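Local coordinates for 50S ribosomal protein L10 (Thermotoga maritima, PDB 1ZAV) that forms the base of the ribosomal stalk, joining L7/L12 dimers to the large subunit and so serving the interaction of the ribosome with GTP-bound translation factors, at residues 39-44 and 53-58; 31-36 and 102-107; 25-30 and 76-81; 156-159 and 164-167. One frame throughout, in Å; residues are numbered along the deposited sequence.

Interaction 1. Residues 39-44 and 53-58; sequences TELRSR and ARFRVV
One face of the Phe-55 ring carries CD2 of Leu-41, and the guanidinium of Arg-42 meets the carbonyl oxygen of the same phenylalanine with its edge, in plane. The methyl carbon stands over the ring off centre: Leu-41 CD2 lies 3.7 Å from the ring centroid, and its closest ring atom is Phe-55 CD2 at 3.6 Å, a CH-pi contact between side chains that cross at about a right angle. With CG anti to the backbone N (chi1 -174°), Phe-55 turns its ring to the helix. Elsewhere round the ring, Phe-30 stands edge-to-face with it and Ile-100 of helix 94-106 touches it.

Arg-42 leaves the helix beside the strand and runs out extended from CG to NE. It grips one acceptor side-on with two nitrogens: Arg-42 NE is 3.0 Å from Phe-55 O and Arg-42 NH2 is 2.9 Å from the same Phe-55 O. Both bonds are moderately bent, with N-H...O angles of 145° for NE and 151° for NH2, as expected when two donors share one oxygen. This fork fixes the rotation of the guanidinium, and Arg-56 CG lies 4.0 Å from Arg-42 NH2.

The axes of helix 39-44 and strand 53-58 approach to 8.7 Å and run nearly antiparallel. The contact thus lays helix 35-49 against the strand that follows it, an edge strand of this chain's antiparallel sheet, in the alpha/beta packing of the globular L10 domain.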
loop_
_atom_site.group_PDB
_atom_site.type_symbol
_atom_site.label_atom_id
_atom_site.label_comp_id
_atom_site.label_asym_id
_atom_site.label_seq_id
_atom_site.Cartn_x
_atom_site.Cartn_y
_atom_site.Cartn_z
ATOM N N THR A 39 1.526 -24.066 -28.843
ATOM C CA THR A 39 2.736 -23.494 -29.431
ATOM C C THR A 39 2.831 -21.994 -29.151
ATOM O O THR A 39 3.886 -21.498 -28.759
ATOM C CB THR A 39 2.795 -23.757 -30.961
ATOM O OG1 THR A 39 2.901 -25.165 -31.198
ATOM C CG2 THR A 39 4.007 -23.072 -31.580
ATOM N N GLU A 40 1.724 -21.276 -29.322
ATOM C CA GLU A 40 1.714 -19.836 -29.073
ATOM C C GLU A 40 1.968 -19.480 -27.604
ATOM O O GLU A 40 2.739 -18.568 -27.304
ATOM C CB GLU A 40 0.386 -19.226 -29.535
ATOM C CG GLU A 40 0.265 -17.730 -29.272
ATOM C CD GLU A 40 1.324 -16.916 -30.000
ATOM O OE1 GLU A 40 2.531 -17.153 -29.775
ATOM O OE2 GLU A 40 0.950 -16.034 -30.802
ATOM N N LEU A 41 1.325 -20.190 -26.682
ATOM C CA LEU A 41 1.539 -19.920 -25.264
ATOM C C LEU A 41 3.003 -20.179 -24.909
ATOM O O LEU A 41 3.629 -19.391 -24.201
ATOM C CB LEU A 41 0.630 -20.800 -24.396
ATOM C CG LEU A 41 0.803 -20.772 -22.869
ATOM C CD1 LEU A 41 0.675 -19.353 -22.289
ATOM C CD2 LEU A 41 -0.254 -21.676 -22.260
ATOM N N ARG A 42 3.548 -21.287 -25.402
ATOM C CA ARG A 42 4.940 -21.620 -25.113
ATOM C C ARG A 42 5.890 -20.582 -25.677
ATOM O O ARG A 42 6.923 -20.289 -25.081
ATOM C CB ARG A 42 5.288 -23.002 -25.665
ATOM C CG ARG A 42 4.768 -24.127 -24.793
ATOM C CD ARG A 42 5.040 -25.480 -25.406
ATOM N NE ARG A 42 4.654 -26.551 -24.491
ATOM C CZ ARG A 42 4.542 -27.829 -24.834
ATOM N NH1 ARG A 42 4.785 -28.215 -26.086
ATOM N NH2 ARG A 42 4.191 -28.725 -23.917
ATOM N N SER A 43 5.533 -20.026 -26.831
ATOM C CA SER A 43 6.357 -19.007 -27.464
ATOM C C SER A 43 6.335 -17.730 -26.627
ATOM O O SER A 43 7.373 -17.102 -26.423
ATOM C CB SER A 43 5.845 -18.716 -28.876
ATOM O OG SER A 43 5.913 -19.882 -29.690
ATOM N N ARG A 44 5.153 -17.350 -26.138
ATOM C CA ARG A 44 5.037 -16.149 -25.315
ATOM C C ARG A 44 5.841 -16.325 -24.033
ATOM O O ARG A 44 6.457 -15.379 -23.536
ATOM C CB ARG A 44 3.569 -15.853 -24.980
ATOM C CG ARG A 44 2.703 -15.446 -26.189
ATOM C CD ARG A 44 1.312 -14.965 -25.759
ATOM N NE ARG A 44 0.365 -14.889 -26.879
ATOM C CZ ARG A 44 -0.896 -14.478 -26.774
ATOM N NH1 ARG A 44 -1.376 -14.093 -25.599
ATOM N NH2 ARG A 44 -1.688 -14.470 -27.837
ATOM N N ALA A 53 10.946 -21.428 -18.004
ATOM C CA ALA A 53 9.547 -21.729 -17.738
ATOM C C ALA A 53 9.087 -22.812 -18.697
ATOM O O ALA A 53 9.555 -22.886 -19.838
ATOM C CB ALA A 53 8.693 -20.469 -17.911
ATOM N N ARG A 54 8.167 -23.648 -18.229
ATOM C CA ARG A 54 7.621 -24.730 -19.035
ATOM C C ARG A 54 6.120 -24.828 -18.834
ATOM O O ARG A 54 5.623 -24.482 -17.770
ATOM C CB ARG A 54 8.251 -26.067 -18.623
ATOM C CG ARG A 54 9.709 -26.190 -18.975
ATOM C CD ARG A 54 9.864 -26.106 -20.481
ATOM N NE ARG A 54 11.255 -26.008 -20.893
ATOM C CZ ARG A 54 12.160 -26.959 -20.705
ATOM N NH1 ARG A 54 11.817 -28.093 -20.101
ATOM N NH2 ARG A 54 13.403 -26.777 -21.132
ATOM N N PHE A 55 5.410 -25.274 -19.867
ATOM C CA PHE A 55 3.968 -25.485 -19.790
ATOM C C PHE A 55 3.733 -26.858 -20.404
ATOM O O PHE A 55 3.872 -27.032 -21.617
ATOM C CB PHE A 55 3.167 -24.436 -20.585
ATOM C CG PHE A 55 1.677 -24.555 -20.389
ATOM C CD1 PHE A 55 1.106 -24.276 -19.147
ATOM C CD2 PHE A 55 0.852 -25.002 -21.422
ATOM C CE1 PHE A 55 -0.267 -24.445 -18.931
ATOM C CE2 PHE A 55 -0.521 -25.175 -21.221
ATOM C CZ PHE A 55 -1.084 -24.896 -19.967
ATOM N N ARG A 56 3.384 -27.830 -19.567
ATOM C CA ARG A 56 3.154 -29.188 -20.044
ATOM C C ARG A 56 1.903 -29.839 -19.465
ATOM O O ARG A 56 1.591 -29.674 -18.284
ATOM C CB ARG A 56 4.350 -30.081 -19.701
ATOM C CG ARG A 56 5.678 -29.654 -20.293
ATOM C CD ARG A 56 6.710 -30.773 -20.148
ATOM N NE ARG A 56 7.025 -31.077 -18.753
ATOM C CZ ARG A 56 7.796 -32.092 -18.363
ATOM N NH1 ARG A 56 8.331 -32.908 -19.265
ATOM N NH2 ARG A 56 8.047 -32.287 -17.074
ATOM N N VAL A 57 1.185 -30.573 -20.310
ATOM C CA VAL A 57 -0.001 -31.294 -19.867
ATOM C C VAL A 57 0.569 -32.538 -19.207
ATOM O O VAL A 57 1.354 -33.263 -19.822
ATOM C CB VAL A 57 -0.892 -31.721 -21.051
ATOM C CG1 VAL A 57 -2.011 -32.635 -20.551
ATOM C CG2 VAL A 57 -1.484 -30.486 -21.730
ATOM N N VAL A 58 0.197 -32.775 -17.954
ATOM C CA VAL A 58 0.711 -33.930 -17.227
ATOM C C VAL A 58 -0.378 -34.694 -16.483
ATOM O O VAL A 58 -1.209 -34.109 -15.785
ATOM C CB VAL A 58 1.796 -33.509 -16.212
ATOM C CG1 VAL A 58 2.372 -34.744 -15.519
ATOM C CG2 VAL A 58 2.894 -32.735 -16.918
#

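Interaction 2. Residues 31-36 and 102-107; sequences LGFTVA and NFYKDK
With CG anti to its carbonyl carbon (chi1 -76°), Phe-33 extends its ring from the loop toward helix 94-106, while Phe-103 holds CG anti to the backbone N (chi1 -180°) and turns its ring back toward the loop. The two phenylalanine side chains pass each other heading opposite ways and touch near their ends, Phe-33 CE1 lying 3.9 Å from Phe-103 CE2.

Tyr-104 takes the far corner of the Phe-33 ring. Phe-33 CZ sits over the centre of one tyrosine face, and Phe-33 CE2 comes to 3.8 Å from Tyr-104 CZ. The rings meet at a slant, their centroids 4.9 Å apart and their planes at 48°. Lys-107 adds its aliphatic root at the edge of the Phe-33 ring, where Lys-107 CB is 3.9 Å from Phe-33 CE1; its chain then leads away from the loop.

No hydrogen bond joins the two segments; the touching is almost all carbon on carbon. Tyr-104 OH is hydrogen-bonded to the carbonyl oxygen of Asp-29, and Phe-30 stacks on Phe-33. Thr-34 occupies the N-cap position of helix 35-49, directly after the phenylalanine. The cluster therefore joins the turn that enters helix 35-49 to the C-terminal end of helix 94-106, a packing of aromatic side chains between two helices of the alpha/beta globular domain of the uL10 family.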
loop_
_atom_site.group_PDB
_atom_site.type_symbol
_atom_site.label_atom_id
_atom_site.label_comp_id
_atom_site.label_asym_id
_atom_site.label_seq_id
_atom_site.Cartn_x
_atom_site.Cartn_y
_atom_site.Cartn_z
ATOM N N LEU A 31 -7.879 -28.286 -21.678
ATOM C CA LEU A 31 -8.724 -29.095 -22.551
ATOM C C LEU A 31 -9.334 -28.232 -23.651
ATOM O O LEU A 31 -9.700 -27.086 -23.411
ATOM C CB LEU A 31 -9.848 -29.749 -21.740
ATOM C CG LEU A 31 -9.429 -30.753 -20.662
ATOM C CD1 LEU A 31 -10.627 -31.120 -19.804
ATOM C CD2 LEU A 31 -8.848 -31.988 -21.322
ATOM N N GLY A 32 -9.427 -28.779 -24.858
ATOM C CA GLY A 32 -10.026 -28.034 -25.955
ATOM C C GLY A 32 -9.101 -27.135 -26.748
ATOM O O GLY A 32 -9.403 -26.792 -27.893
ATOM N N PHE A 33 -7.992 -26.730 -26.138
ATOM C CA PHE A 33 -7.015 -25.882 -26.811
ATOM C C PHE A 33 -6.298 -26.717 -27.870
ATOM O O PHE A 33 -6.140 -27.932 -27.721
ATOM C CB PHE A 33 -5.999 -25.338 -25.803
ATOM C CG PHE A 33 -6.520 -24.215 -24.952
ATOM C CD1 PHE A 33 -6.412 -22.896 -25.381
ATOM C CD2 PHE A 33 -7.105 -24.471 -23.717
ATOM C CE1 PHE A 33 -6.873 -21.848 -24.587
ATOM C CE2 PHE A 33 -7.569 -23.430 -22.919
ATOM C CZ PHE A 33 -7.453 -22.117 -23.354
ATOM N N THR A 34 -5.862 -26.058 -28.935
ATOM C CA THR A 34 -5.174 -26.725 -30.032
ATOM C C THR A 34 -3.660 -26.692 -29.860
ATOM O O THR A 34 -3.136 -25.991 -28.989
ATOM C CB THR A 34 -5.505 -26.040 -31.359
ATOM O OG1 THR A 34 -5.072 -24.677 -31.299
ATOM C CG2 THR A 34 -7.000 -26.070 -31.611
ATOM N N VAL A 35 -2.961 -27.463 -30.691
ATOM C CA VAL A 35 -1.504 -27.494 -30.644
ATOM C C VAL A 35 -1.000 -26.098 -31.000
ATOM O O VAL A 35 0.010 -25.636 -30.472
ATOM C CB VAL A 35 -0.914 -28.518 -31.655
ATOM C CG1 VAL A 35 0.608 -28.473 -31.607
ATOM C CG2 VAL A 35 -1.400 -29.918 -31.325
ATOM N N ALA A 36 -1.712 -25.430 -31.905
ATOM C CA ALA A 36 -1.338 -24.085 -32.307
ATOM C C ALA A 36 -1.343 -23.196 -31.070
ATOM O O ALA A 36 -0.426 -22.407 -30.865
ATOM C CB ALA A 36 -2.320 -23.549 -33.349
ATOM N N ASN A 102 -3.418 -13.660 -19.571
ATOM C CA ASN A 102 -3.784 -12.916 -20.777
ATOM C C ASN A 102 -3.972 -13.819 -21.999
ATOM O O ASN A 102 -4.632 -13.435 -22.967
ATOM C CB ASN A 102 -2.727 -11.844 -21.066
ATOM C CG ASN A 102 -2.737 -10.721 -20.037
ATOM O OD1 ASN A 102 -1.739 -10.021 -19.853
ATOM N ND2 ASN A 102 -3.873 -10.540 -19.364
ATOM N N PHE A 103 -3.395 -15.020 -21.962
ATOM C CA PHE A 103 -3.540 -15.944 -23.078
ATOM C C PHE A 103 -4.953 -16.511 -23.058
ATOM O O PHE A 103 -5.625 -16.562 -24.093
ATOM C CB PHE A 103 -2.526 -17.092 -22.977
ATOM C CG PHE A 103 -2.619 -18.083 -24.106
ATOM C CD1 PHE A 103 -2.038 -17.811 -25.340
ATOM C CD2 PHE A 103 -3.294 -19.285 -23.935
ATOM C CE1 PHE A 103 -2.131 -18.720 -26.388
ATOM C CE2 PHE A 103 -3.399 -20.201 -24.970
ATOM C CZ PHE A 103 -2.813 -19.921 -26.204
ATOM N N TYR A 104 -5.395 -16.948 -21.879
ATOM C CA TYR A 104 -6.735 -17.501 -21.731
ATOM C C TYR A 104 -7.756 -16.427 -22.096
ATOM O O TYR A 104 -8.799 -16.724 -22.672
ATOM C CB TYR A 104 -6.971 -17.980 -20.293
ATOM C CG TYR A 104 -6.600 -19.433 -20.071
ATOM C CD1 TYR A 104 -5.316 -19.899 -20.359
ATOM C CD2 TYR A 104 -7.547 -20.351 -19.614
ATOM C CE1 TYR A 104 -4.981 -21.254 -20.205
ATOM C CE2 TYR A 104 -7.226 -21.702 -19.452
ATOM C CZ TYR A 104 -5.943 -22.145 -19.753
ATOM O OH TYR A 104 -5.631 -23.478 -19.618
ATOM N N LYS A 105 -7.440 -15.181 -21.760
ATOM C CA LYS A 105 -8.328 -14.065 -22.071
ATOM C C LYS A 105 -8.414 -13.838 -23.575
ATOM O O LYS A 105 -9.508 -13.690 -24.124
ATOM C CB LYS A 105 -7.848 -12.787 -21.380
ATOM C CG LYS A 105 -8.419 -12.597 -19.984
ATOM C CD LYS A 105 -7.864 -11.346 -19.314
ATOM C CE LYS A 105 -8.136 -10.092 -20.132
ATOM N NZ LYS A 105 -7.545 -8.886 -19.486
ATOM N N ASP A 106 -7.262 -13.815 -24.238
ATOM C CA ASP A 106 -7.212 -13.623 -25.685
ATOM C C ASP A 106 -8.001 -14.726 -26.391
ATOM O O ASP A 106 -8.599 -14.504 -27.444
ATOM C CB ASP A 106 -5.762 -13.656 -26.178
ATOM C CG ASP A 106 -4.920 -12.543 -25.600
ATOM O OD1 ASP A 106 -3.699 -12.524 -25.864
ATOM O OD2 ASP A 106 -5.474 -11.684 -24.883
ATOM N N LYS A 107 -7.992 -15.921 -25.809
ATOM C CA LYS A 107 -8.701 -17.052 -26.390
ATOM C C LYS A 107 -10.144 -17.122 -25.917
ATOM O O LYS A 107 -10.896 -18.008 -26.319
ATOM C CB LYS A 107 -7.969 -18.358 -26.064
ATOM C CG LYS A 107 -7.007 -18.801 -27.154
ATOM C CD LYS A 107 -6.045 -17.684 -27.529
ATOM C CE LYS A 107 -5.399 -17.953 -28.873
ATOM N NZ LYS A 107 -4.501 -16.842 -29.295
#

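Interaction 3. Residues 25-30 and 76-81; sequences ILFADF and EEFLKG
Strand 25-28 passes the turn 76-81 with Phe-27 and Phe-78 as the nearest backbone pair, their CA atoms 6.3 Å apart, and the turn opens with a short 3-10 segment in which Leu-79 N bonds to Glu-76 O. Phe-27 points from the strand into the turn and is the one residue of 25-30 that touches it. Over one face of its ring lies the beta carbon of Phe-78: Phe-78 CB is 3.5 Å from Phe-27 CD2 and 4.0 Å from the Phe-27 ring centroid, a CH-pi contact 30° off the ring normal.

The two rings are close to parallel, with planes at 18°, yet slid so far apart that they barely overlap; the centroids are 5.3 Å from each other. What meets the Phe-27 ring is therefore the root and near side of Phe-78, as in the 3.6 Å approach of Phe-27 CD2 to Phe-78 CD1. Leu-79 brings a methyl obliquely to the same side of the ring, Leu-79 CD2 standing 3.8 Å from Phe-27 CE1. Having CG anti to the carbonyl carbon (chi1 -52°) carries that methyl toward the strand.

All three side chains are buried. Leu-67 of helix 60-69 also packs on Phe-27, and Leu-63 on Leu-79. The contact seats the connection between helix 60-69 and strand 83-88 on strand 24-28, within the hydrophobic core on one side of the antiparallel sheet of the L10 domain.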
loop_
_atom_site.group_PDB
_atom_site.type_symbol
_atom_site.label_atom_id
_atom_site.label_comp_id
_atom_site.label_asym_id
_atom_site.label_seq_id
_atom_site.Cartn_x
_atom_site.Cartn_y
_atom_site.Cartn_z
ATOM N N ILE A 25 4.285 -22.969 -9.576
ATOM C CA ILE A 25 3.642 -24.171 -10.071
ATOM C C ILE A 25 2.183 -23.722 -10.163
ATOM O O ILE A 25 1.552 -23.450 -9.145
ATOM C CB ILE A 25 3.743 -25.377 -9.083
ATOM C CG1 ILE A 25 5.206 -25.794 -8.902
ATOM C CG2 ILE A 25 2.959 -26.563 -9.632
ATOM C CD1 ILE A 25 5.413 -26.912 -7.852
ATOM N N LEU A 26 1.669 -23.590 -11.380
ATOM C CA LEU A 26 0.284 -23.187 -11.575
ATOM C C LEU A 26 -0.428 -24.277 -12.371
ATOM O O LEU A 26 0.057 -24.735 -13.411
ATOM C CB LEU A 26 0.215 -21.822 -12.286
ATOM C CG LEU A 26 -1.179 -21.245 -12.569
ATOM C CD1 LEU A 26 -1.110 -19.736 -12.743
ATOM C CD2 LEU A 26 -1.755 -21.911 -13.801
ATOM N N PHE A 27 -1.584 -24.701 -11.868
ATOM C CA PHE A 27 -2.347 -25.760 -12.500
ATOM C C PHE A 27 -3.448 -25.201 -13.368
ATOM O O PHE A 27 -4.261 -24.411 -12.896
ATOM C CB PHE A 27 -2.934 -26.652 -11.421
ATOM C CG PHE A 27 -1.894 -27.224 -10.505
ATOM C CD1 PHE A 27 -1.200 -28.380 -10.860
ATOM C CD2 PHE A 27 -1.595 -26.599 -9.295
ATOM C CE1 PHE A 27 -0.214 -28.913 -10.015
ATOM C CE2 PHE A 27 -0.610 -27.122 -8.441
ATOM C CZ PHE A 27 0.077 -28.282 -8.807
ATOM N N ALA A 28 -3.474 -25.637 -14.624
ATOM C CA ALA A 28 -4.457 -25.163 -15.597
ATOM C C ALA A 28 -5.193 -26.251 -16.372
ATOM O O ALA A 28 -4.639 -27.312 -16.677
ATOM C CB ALA A 28 -3.774 -24.226 -16.584
ATOM N N ASP A 29 -6.451 -25.966 -16.691
ATOM C CA ASP A 29 -7.285 -26.853 -17.490
ATOM C C ASP A 29 -7.009 -26.376 -18.913
ATOM O O ASP A 29 -7.372 -25.255 -19.264
ATOM C CB ASP A 29 -8.764 -26.639 -17.152
ATOM C CG ASP A 29 -9.698 -27.384 -18.088
ATOM O OD1 ASP A 29 -9.257 -27.820 -19.175
ATOM O OD2 ASP A 29 -10.889 -27.521 -17.743
ATOM N N PHE A 30 -6.364 -27.209 -19.724
ATOM C CA PHE A 30 -6.033 -26.821 -21.091
ATOM C C PHE A 30 -6.812 -27.632 -22.131
ATOM O O PHE A 30 -6.458 -27.658 -23.317
ATOM C CB PHE A 30 -4.525 -26.981 -21.309
ATOM C CG PHE A 30 -3.978 -26.169 -22.456
ATOM C CD1 PHE A 30 -4.075 -24.779 -22.448
ATOM C CD2 PHE A 30 -3.358 -26.795 -23.537
ATOM C CE1 PHE A 30 -3.558 -24.016 -23.499
ATOM C CE2 PHE A 30 -2.837 -26.041 -24.595
ATOM C CZ PHE A 30 -2.939 -24.650 -24.575
ATOM N N GLU A 76 -4.182 -31.464 -3.852
ATOM C CA GLU A 76 -5.130 -32.425 -4.418
ATOM C C GLU A 76 -6.317 -31.787 -5.145
ATOM O O GLU A 76 -6.774 -32.296 -6.174
ATOM C CB GLU A 76 -5.653 -33.359 -3.321
ATOM C CG GLU A 76 -4.582 -34.186 -2.607
ATOM C CD GLU A 76 -3.807 -33.403 -1.552
ATOM O OE1 GLU A 76 -2.952 -34.013 -0.871
ATOM O OE2 GLU A 76 -4.042 -32.188 -1.395
ATOM N N GLU A 77 -6.819 -30.683 -4.609
ATOM C CA GLU A 77 -7.956 -29.992 -5.216
ATOM C C GLU A 77 -7.621 -29.415 -6.589
ATOM O O GLU A 77 -8.517 -29.051 -7.351
ATOM C CB GLU A 77 -8.448 -28.868 -4.298
ATOM C CG GLU A 77 -7.354 -27.940 -3.808
ATOM C CD GLU A 77 -7.907 -26.655 -3.229
ATOM O OE1 GLU A 77 -7.165 -25.949 -2.518
ATOM O OE2 GLU A 77 -9.087 -26.342 -3.498
ATOM N N PHE A 78 -6.329 -29.335 -6.897
ATOM C CA PHE A 78 -5.866 -28.798 -8.179
ATOM C C PHE A 78 -5.719 -29.867 -9.263
ATOM O O PHE A 78 -5.525 -29.535 -10.433
ATOM C CB PHE A 78 -4.503 -28.113 -8.005
ATOM C CG PHE A 78 -4.528 -26.898 -7.114
ATOM C CD1 PHE A 78 -3.500 -26.676 -6.200
ATOM C CD2 PHE A 78 -5.551 -25.956 -7.212
ATOM C CE1 PHE A 78 -3.490 -25.539 -5.396
ATOM C CE2 PHE A 78 -5.548 -24.811 -6.407
ATOM C CZ PHE A 78 -4.515 -24.602 -5.501
ATOM N N LEU A 79 -5.815 -31.140 -8.883
ATOM C CA LEU A 79 -5.624 -32.229 -9.837
ATOM C C LEU A 79 -6.874 -32.987 -10.266
ATOM O O LEU A 79 -6.800 -34.162 -10.625
ATOM C CB LEU A 79 -4.605 -33.224 -9.275
ATOM C CG LEU A 79 -3.283 -32.616 -8.810
ATOM C CD1 LEU A 79 -2.402 -33.716 -8.229
ATOM C CD2 LEU A 79 -2.589 -31.914 -9.977
ATOM N N LYS A 80 -8.017 -32.317 -10.243
ATOM C CA LYS A 80 -9.263 -32.954 -10.639
ATOM C C LYS A 80 -9.456 -32.856 -12.148
ATOM O O LYS A 80 -9.835 -31.807 -12.669
ATOM C CB LYS A 80 -10.443 -32.304 -9.906
ATOM C CG LYS A 80 -10.451 -32.557 -8.400
ATOM C CD LYS A 80 -10.562 -34.049 -8.092
ATOM C CE LYS A 80 -10.731 -34.320 -6.598
ATOM N NZ LYS A 80 -9.541 -33.940 -5.787
ATOM N N GLY A 81 -9.178 -33.959 -12.841
ATOM C CA GLY A 81 -9.323 -33.999 -14.285
ATOM C C GLY A 81 -8.013 -33.695 -14.984
ATOM O O GLY A 81 -7.045 -33.316 -14.322
#

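Interaction 4. Residues 156-159 and 164-167; sequences LVFA and LRNL
Within the long helix 138-176, in the region that binds L7/L12 dimers, Phe-158 and Arg-165 form a cation-pi pair seven residues apart, a spacing of about two helical turns. Arg-165 CZ lies 4.1 Å from the centroid of the Phe-158 ring, 28° off the ring normal. The leading atom is Arg-165 NH1, which stands 2.9 Å above the ring plane over its centre and comes to 3.0 Å from Phe-158 CE1, a close approach. Guanidinium and ring are not stacked flat: their planes are 53° apart, so the group dips one nitrogen onto the pi face.

Phe-158 holds its ring out from the helix, CG anti to the backbone N, and presents a face to the arginine, and Arg-165 reaches back toward it through a chain bent at chi3 (-64°). The pair lies on the surface of the helix, while neighbouring residues face other proteins: Leu-156 and Ala-159 pack on an apolar side chain of another chain, and Leu-164 on an apolar side chain of a second one. Between the two segments, Ser-161 OG hydrogen-bonds to the carbonyl of Phe-158 and to that of Val-157.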
loop_
_atom_site.group_PDB
_atom_site.type_symbol
_atom_site.label_atom_id
_atom_site.label_comp_id
_atom_site.label_asym_id
_atom_site.label_seq_id
_atom_site.Cartn_x
_atom_site.Cartn_y
_atom_site.Cartn_z
ATOM N N LEU A 156 0.497 13.016 8.886
ATOM C CA LEU A 156 0.581 14.003 9.968
ATOM C C LEU A 156 0.262 15.411 9.442
ATOM O O LEU A 156 -0.541 16.143 10.019
ATOM C CB LEU A 156 1.991 14.002 10.579
ATOM C CG LEU A 156 2.343 15.168 11.519
ATOM C CD1 LEU A 156 1.460 15.132 12.761
ATOM C CD2 LEU A 156 3.812 15.123 11.888
ATOM N N VAL A 157 0.907 15.784 8.346
ATOM C CA VAL A 157 0.702 17.100 7.747
ATOM C C VAL A 157 -0.738 17.259 7.306
ATOM O O VAL A 157 -1.347 18.296 7.530
ATOM C CB VAL A 157 1.648 17.305 6.546
ATOM C CG1 VAL A 157 1.261 18.573 5.748
ATOM C CG2 VAL A 157 3.067 17.413 7.048
ATOM N N PHE A 158 -1.278 16.213 6.693
ATOM C CA PHE A 158 -2.652 16.213 6.219
ATOM C C PHE A 158 -3.632 16.373 7.382
ATOM O O PHE A 158 -4.595 17.138 7.301
ATOM C CB PHE A 158 -2.944 14.901 5.484
ATOM C CG PHE A 158 -4.199 14.937 4.657
ATOM C CD1 PHE A 158 -4.233 15.641 3.458
ATOM C CD2 PHE A 158 -5.348 14.285 5.086
ATOM C CE1 PHE A 158 -5.405 15.695 2.690
ATOM C CE2 PHE A 158 -6.521 14.330 4.333
ATOM C CZ PHE A 158 -6.551 15.038 3.130
ATOM N N ALA A 159 -3.380 15.656 8.470
ATOM C CA ALA A 159 -4.249 15.714 9.639
ATOM C C ALA A 159 -4.244 17.073 10.331
ATOM O O ALA A 159 -5.300 17.573 10.719
ATOM C CB ALA A 159 -3.858 14.609 10.641
ATOM N N LEU A 164 -7.716 23.112 9.757
ATOM C CA LEU A 164 -7.998 24.413 9.160
ATOM C C LEU A 164 -8.985 24.294 8.009
ATOM O O LEU A 164 -9.825 25.165 7.805
ATOM C CB LEU A 164 -6.704 25.037 8.666
ATOM C CG LEU A 164 -5.723 25.343 9.797
ATOM C CD1 LEU A 164 -4.359 25.676 9.236
ATOM C CD2 LEU A 164 -6.273 26.486 10.628
ATOM N N ARG A 165 -8.885 23.205 7.259
ATOM C CA ARG A 165 -9.791 22.982 6.142
ATOM C C ARG A 165 -11.235 22.781 6.596
ATOM O O ARG A 165 -12.163 23.184 5.896
ATOM C CB ARG A 165 -9.311 21.791 5.314
ATOM C CG ARG A 165 -8.000 22.075 4.607
ATOM C CD ARG A 165 -7.670 21.011 3.583
ATOM N NE ARG A 165 -7.455 19.717 4.216
ATOM C CZ ARG A 165 -6.399 18.946 3.985
ATOM N NH1 ARG A 165 -6.282 17.781 4.607
ATOM N NH2 ARG A 165 -5.456 19.340 3.137
ATOM N N ASN A 166 -11.435 22.177 7.765
ATOM C CA ASN A 166 -12.788 21.963 8.271
ATOM C C ASN A 166 -13.539 23.292 8.406
ATOM O O ASN A 166 -14.731 23.366 8.106
ATOM C CB ASN A 166 -12.751 21.254 9.626
ATOM C CG ASN A 166 -12.350 19.792 9.514
ATOM O OD1 ASN A 166 -12.012 19.152 10.513
ATOM N ND2 ASN A 166 -12.396 19.254 8.302
ATOM N N LEU A 167 -12.846 24.334 8.865
ATOM C CA LEU A 167 -13.461 25.653 9.018
ATOM C C LEU A 167 -13.931 26.137 7.640
ATOM O O LEU A 167 -15.069 26.577 7.469
ATOM C CB LEU A 167 -12.449 26.660 9.575
ATOM C CG LEU A 167 -12.951 27.940 10.269
ATOM C CD1 LEU A 167 -11.918 29.050 10.095
ATOM C CD2 LEU A 167 -14.289 28.374 9.721
#

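From the N terminus, strand 24-28 runs into the loop before helix 35-49, supplying the first segments of interactions 3 and 2 in turn. Interaction 1, between 39-44 and 53-58, closes the short loop from helix 35-49 to the next strand. It is nested inside the loop of interaction 3, which returns at 76-81, and inside that of interaction 2, which closes at 102-107; these two larger loops cross. All three meet in the globular domain: Arg-44 forms a salt bridge with Asp-106, and Phe-30 of interaction 3 packs on Leu-41 and Phe-103. Interaction 4 follows in series on helix 138-176, its nearest atoms about 33 Å from interaction 2.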